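Local coordinates for protein metal-dependent hydrolase (PDB 2F6K) that probably catalyses the metal-dependent decarboxylation of aminocarboxymuconate semialdehyde, as a manganese-binding member of the amidohydrolase family, at residues 4-9 / 260-265. Numbering follows the deposited sequence.
Sequences IDFHTH and HLLYGS. With MN (manganese (II) ion), chain C.
Asp-5 OD1 is gripped by two backbone amides: Ser-265 N lies 3.1 Å from it on its syn side, and His-7 N, also 3.1 Å from OD1, comes from the anti side and the opposite face of the carboxylate plane. The bond from His-7 closes an Asx turn; that from Ser-265 ties the first strand of the amidohydrolase TIM barrel to the loop that follows the eighth strand, 261-262, where the barrel closes. The second oxygen is held too, for Ser-265 OG donates to the syn lone pair of Asp-5 OD2 at 2.6 Å, so Ser-265 holds both carboxylate oxygens, OD1 by its amide and OD2 by its hydroxyl. With CG swung opposite the backbone nitrogen (chi1 -161°), the short aspartate side chain can serve both its own turn and that loop. Shortened to alanine, this position would probably leave the amides of His-7 and Ser-265 and the Ser-265 hydroxyl without their carboxylate partner, and the turn less firmly held.

Backbone pairing continues the seam: Phe-6 N donates to Tyr-263 O at 3.0 Å in a fairly straight bond (164°). A water bridges Ile-4 O and, weakly, Tyr-263 N. Gly-264 suits its place because His-7 CB packs 3.8 Å from its CA, and a beta carbon there would clash. Leu-262 sets its CD1 methyl over one face of the Phe-6 ring, offset toward the rim, a CH-pi contact that Ile-202 flanks; the edge of the Tyr-263 ring meets Ile-4 O.

The turn carries the HxH motif to the metal. Imidazoles suit this task, since one nitrogen can coordinate while the other is anchored: His-7 ND1 is hydrogen-bonded to Asp-239 and His-9 ND1 to Ser-55 O. His-154, Asp-266 and two waters complete the manganese site, to which His-7 NE2 binds at 2.1 Å and His-9 NE2 at 2.3 Å.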
loop_
_atom_site.group_PDB
_atom_site.type_symbol
_atom_site.label_atom_id
_atom_site.label_comp_id
_atom_site.label_asym_id
_atom_site.label_seq_id
_atom_site.Cartn_x
_atom_site.Cartn_y
_atom_site.Cartn_z
ATOM N N ILE A 4 8.095 -1.104 39.803
ATOM C CA ILE A 4 8.920 -0.314 38.896
ATOM C C ILE A 4 8.184 -0.407 37.555
ATOM O O ILE A 4 7.917 -1.503 37.068
ATOM C CB ILE A 4 10.351 -0.888 38.752
ATOM C CG1 ILE A 4 11.114 -0.719 40.069
ATOM C CG2 ILE A 4 11.083 -0.161 37.629
ATOM C CD1 ILE A 4 12.457 -1.413 40.099
ATOM N N ASP A 5 7.847 0.744 36.980
ATOM C CA ASP A 5 7.105 0.808 35.716
ATOM C C ASP A 5 8.023 0.952 34.500
ATOM O O ASP A 5 8.662 1.984 34.331
ATOM C CB ASP A 5 6.149 2.004 35.771
ATOM C CG ASP A 5 5.027 1.906 34.761
ATOM O OD1 ASP A 5 5.195 1.195 33.738
ATOM O OD2 ASP A 5 3.981 2.554 35.000
ATOM N N PHE A 6 8.079 -0.057 33.638
ATOM C CA PHE A 6 8.958 0.035 32.475
ATOM C C PHE A 6 8.277 0.424 31.167
ATOM O O PHE A 6 8.897 0.386 30.098
ATOM C CB PHE A 6 9.712 -1.278 32.269
ATOM C CG PHE A 6 11.198 -1.137 32.376
ATOM C CD1 PHE A 6 11.882 -1.648 33.477
ATOM C CD2 PHE A 6 11.920 -0.474 31.388
ATOM C CE1 PHE A 6 13.266 -1.504 33.592
ATOM C CE2 PHE A 6 13.307 -0.321 31.493
ATOM C CZ PHE A 6 13.980 -0.838 32.598
ATOM N N HIS A 7 7.003 0.786 31.245
ATOM C CA HIS A 7 6.252 1.197 30.064
ATOM C C HIS A 7 5.263 2.257 30.507
ATOM O O HIS A 7 4.115 1.966 30.825
ATOM C CB HIS A 7 5.524 0.003 29.437
ATOM C CG HIS A 7 4.882 0.305 28.114
ATOM N ND1 HIS A 7 4.839 -0.611 27.085
ATOM C CD2 HIS A 7 4.225 1.403 27.664
ATOM C CE1 HIS A 7 4.185 -0.094 26.060
ATOM N NE2 HIS A 7 3.801 1.128 26.386
ATOM N N THR A 8 5.734 3.494 30.540
ATOM C CA THR A 8 4.920 4.623 30.949
ATOM C C THR A 8 5.407 5.798 30.092
ATOM O O THR A 8 6.593 5.867 29.749
ATOM C CB THR A 8 5.084 4.860 32.477
ATOM O OG1 THR A 8 4.425 6.071 32.848
ATOM C CG2 THR A 8 6.559 4.909 32.867
ATOM N N HIS A 9 4.508 6.713 29.734
ATOM C CA HIS A 9 4.902 7.803 28.839
ATOM C C HIS A 9 4.752 9.260 29.289
ATOM O O HIS A 9 4.066 9.574 30.268
ATOM C CB HIS A 9 4.158 7.653 27.509
ATOM C CG HIS A 9 4.279 6.298 26.882
ATOM N ND1 HIS A 9 5.479 5.778 26.451
ATOM C CD2 HIS A 9 3.339 5.366 26.588
ATOM C CE1 HIS A 9 5.275 4.586 25.918
ATOM N NE2 HIS A 9 3.984 4.311 25.988
ATOM N N HIS A 260 12.960 -12.193 33.098
ATOM C CA HIS A 260 12.902 -11.190 32.035
ATOM C C HIS A 260 11.525 -10.573 31.800
ATOM O O HIS A 260 11.287 -9.966 30.753
ATOM C CB HIS A 260 13.428 -11.776 30.717
ATOM C CG HIS A 260 14.907 -12.010 30.703
ATOM N ND1 HIS A 260 15.587 -12.420 29.573
ATOM C CD2 HIS A 260 15.841 -11.892 31.678
ATOM C CE1 HIS A 260 16.872 -12.543 29.853
ATOM N NE2 HIS A 260 17.052 -12.229 31.125
ATOM N N LEU A 261 10.627 -10.718 32.767
ATOM C CA LEU A 261 9.285 -10.161 32.644
ATOM C C LEU A 261 9.198 -8.870 33.445
ATOM O O LEU A 261 9.446 -8.858 34.648
ATOM C CB LEU A 261 8.254 -11.176 33.135
ATOM C CG LEU A 261 8.261 -12.492 32.348
ATOM C CD1 LEU A 261 7.381 -13.505 33.060
ATOM C CD2 LEU A 261 7.789 -12.250 30.917
ATOM N N LEU A 262 8.844 -7.780 32.775
ATOM C CA LEU A 262 8.773 -6.482 33.428
ATOM C C LEU A 262 7.374 -5.887 33.444
ATOM O O LEU A 262 6.634 -5.993 32.472
ATOM C CB LEU A 262 9.716 -5.519 32.717
ATOM C CG LEU A 262 11.162 -5.997 32.575
ATOM C CD1 LEU A 262 11.893 -5.105 31.580
ATOM C CD2 LEU A 262 11.846 -5.965 33.935
ATOM N N TYR A 263 7.020 -5.248 34.551
ATOM C CA TYR A 263 5.719 -4.615 34.680
ATOM C C TYR A 263 5.662 -3.353 33.827
ATOM O O TYR A 263 6.684 -2.691 33.627
ATOM C CB TYR A 263 5.456 -4.220 36.133
ATOM C CG TYR A 263 4.239 -3.339 36.284
ATOM C CD1 TYR A 263 2.964 -3.820 35.985
ATOM C CD2 TYR A 263 4.361 -2.020 36.698
ATOM C CE1 TYR A 263 1.841 -3.001 36.096
ATOM C CE2 TYR A 263 3.248 -1.200 36.814
ATOM C CZ TYR A 263 1.995 -1.695 36.513
ATOM O OH TYR A 263 0.893 -0.889 36.647
ATOM N N GLY A 264 4.463 -3.021 33.350
ATOM C CA GLY A 264 4.249 -1.824 32.549
ATOM C C GLY A 264 2.803 -1.366 32.707
ATOM O O GLY A 264 1.894 -2.198 32.761
ATOM N N SER A 265 2.569 -0.056 32.782
ATOM C CA SER A 265 1.201 0.439 32.944
ATOM C C SER A 265 0.633 1.069 31.670
ATOM O O SER A 265 -0.572 1.013 31.422
ATOM C CB SER A 265 1.130 1.455 34.088
ATOM O OG SER A 265 1.736 2.671 33.714
HETATM MN MN MN C . 2.902 2.537 25.062
HETATM O O HOH W 1 9.084 -3.550 35.872
HETATM O O HOH W 2 1.537 1.234 24.173
HETATM O O HOH W 3 1.643 4.230 24.133
#